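Local coordinates for HD-GYP domain-containing protein (Bdellovibrio bacteriovorus, PDB 3TM8) that binds iron through an HD-GYP domain and is probably a member, or an unconventional relative, of the cyclic-di-GMP phosphodiesterases, at residues N285-L290 against A299-K304. Sequence-based numbering, arbitrary orientation.
Sequences NAMDRL and AEAAKK. With FE (Fe (III) ion), chain D; PO4 (phosphate ion), chain C.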
# COMPACT_ATOMS: atom_id res chain seq x y z
N ASN A 285 5.24 8.06 5.30
CA ASN A 285 5.70 7.97 3.94
C ASN A 285 7.19 8.28 3.81
O ASN A 285 7.90 7.58 3.09
CB ASN A 285 4.94 8.93 3.04
CG ASN A 285 5.44 8.88 1.65
OD1 ASN A 285 5.22 7.88 0.97
ND2 ASN A 285 6.14 9.91 1.20
N ALA A 286 7.64 9.33 4.48
CA ALA A 286 9.03 9.74 4.34
C ALA A 286 9.94 8.60 4.76
O ALA A 286 10.99 8.36 4.15
CB ALA A 286 9.29 10.98 5.17
N MET A 287 9.54 7.88 5.81
CA MET A 287 10.32 6.73 6.26
C MET A 287 10.33 5.59 5.23
O MET A 287 11.40 5.06 4.92
CB MET A 287 9.85 6.26 7.65
CG MET A 287 10.14 7.29 8.76
SD MET A 287 11.88 7.43 9.25
CE MET A 287 11.98 6.05 10.39
N ASP A 288 9.18 5.22 4.67
CA ASP A 288 9.19 4.14 3.69
C ASP A 288 9.86 4.55 2.38
O ASP A 288 10.47 3.72 1.72
CB ASP A 288 7.81 3.56 3.39
CG ASP A 288 7.90 2.27 2.58
OD1 ASP A 288 8.69 1.39 2.97
OD2 ASP A 288 7.22 2.14 1.54
N ARG A 289 9.76 5.83 2.00
CA ARG A 289 10.49 6.25 0.81
C ARG A 289 11.98 5.99 1.01
O ARG A 289 12.63 5.45 0.12
CB ARG A 289 10.23 7.71 0.41
CG ARG A 289 11.40 8.33 -0.37
CD ARG A 289 10.98 9.52 -1.23
NE ARG A 289 10.39 9.10 -2.49
CZ ARG A 289 11.07 8.63 -3.54
NH1 ARG A 289 12.40 8.52 -3.48
NH2 ARG A 289 10.42 8.26 -4.64
N LEU A 290 12.52 6.36 2.16
CA LEU A 290 13.93 6.13 2.42
C LEU A 290 14.27 4.65 2.33
O LEU A 290 15.24 4.25 1.69
CB LEU A 290 14.37 6.68 3.78
CG LEU A 290 14.36 8.21 3.89
CD1 LEU A 290 14.93 8.65 5.24
CD2 LEU A 290 15.14 8.84 2.74
N ALA A 299 17.37 1.20 10.24
CA ALA A 299 17.88 1.78 11.48
C ALA A 299 18.54 3.15 11.26
O ALA A 299 18.83 3.85 12.23
CB ALA A 299 18.86 0.83 12.15
N GLU A 300 18.77 3.52 10.01
CA GLU A 300 19.42 4.78 9.68
C GLU A 300 18.44 5.80 9.13
O GLU A 300 18.79 6.96 8.90
CB GLU A 300 20.54 4.55 8.66
CG GLU A 300 21.67 3.67 9.18
CD GLU A 300 22.24 4.18 10.49
OE1 GLU A 300 22.65 5.35 10.54
OE2 GLU A 300 22.27 3.40 11.46
N ALA A 301 17.20 5.38 8.93
CA ALA A 301 16.19 6.25 8.32
C ALA A 301 15.84 7.47 9.17
O ALA A 301 15.71 8.58 8.64
CB ALA A 301 14.93 5.44 7.97
N ALA A 302 15.67 7.29 10.48
CA ALA A 302 15.36 8.41 11.36
C ALA A 302 16.45 9.49 11.29
O ALA A 302 16.14 10.68 11.15
CB ALA A 302 15.16 7.94 12.78
N LYS A 303 17.71 9.08 11.39
CA LYS A 303 18.83 10.01 11.31
C LYS A 303 18.81 10.76 9.99
O LYS A 303 19.03 11.98 9.95
CB LYS A 303 20.17 9.28 11.46
CG LYS A 303 21.37 10.16 11.13
CD LYS A 303 22.66 9.37 11.03
CE LYS A 303 22.69 8.54 9.75
NZ LYS A 303 23.95 7.80 9.61
N LYS A 304 18.56 10.04 8.90
CA LYS A 304 18.55 10.66 7.58
C LYS A 304 17.49 11.75 7.46
O LYS A 304 17.77 12.82 6.93
CB LYS A 304 18.36 9.61 6.49
CG LYS A 304 19.63 8.86 6.13
CD LYS A 304 19.57 8.34 4.70
CE LYS A 304 19.81 9.45 3.67
NZ LYS A 304 18.85 10.59 3.79
FE FE D . 4.58 7.70 -1.06
P PO4 C . 6.75 9.25 -2.76
O1 PO4 C . 7.90 9.03 -3.71
O2 PO4 C . 6.36 7.99 -2.03
O3 PO4 C . 7.17 10.23 -1.63
O4 PO4 C . 5.59 9.91 -3.49
O HOH W 1 4.23 9.64 -0.97
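Met-287 and Ala-301 have the nearest CA atoms of the two segments, 6.2 Å apart, where helix 276-293 passes the first turn of helix 301-308; no hydrogen bond joins 285-290 to 299-304. Ala-301 points its CB into the interface, and the sulfur of Met-287 lies against it, SD to CB 3.9 Å. The methionine chain bends at both chi2 and chi3, which sets CE beside SD on the same methyl and next to the backbone N of Ala-302. Leu-290, further along the same helix, supplies CD1, which rests 3.5 Å from the carbonyl O of Ala-301 and also meets CB of Lys-304, whose NZ reaches a salt bridge with Asp-308. Helix 315-325 packs on Met-287 and Ala-302. In this HD-domain helical bundle, helix 276-293 thus has one side packed on the C-terminal helices and another turned to the metal centre. There Asn-285 binds an iron(III) ion through OD1 at 2.1 Å, in company with His-170, His-203 and Asp-204, and Asp-288 OD2 hydrogen-bonds ND1 of His-170, a second-shell contact that probably helps to orient this iron ligand. With CG anti to the backbone N (chi1 179°), the Asn-285 amide spans the metal and a phosphate probably taken up from the crystallisation solution: ND2 donates a nearly straight hydrogen bond to phosphate O3 (3.0 Å, 169°), and phosphate O2 is itself an iron ligand. Arg-289 presents the edge of its guanidinium to the phosphate, phosphorus lying in the guanidinium plane; NE and NH2 both donate to O1, each at 2.8 Å, while NH1 pairs with Glu-294 and the carbonyl of Gln-216 and NH2 also reaches the carbonyl of Leu-214, which together should limit rotation of the group.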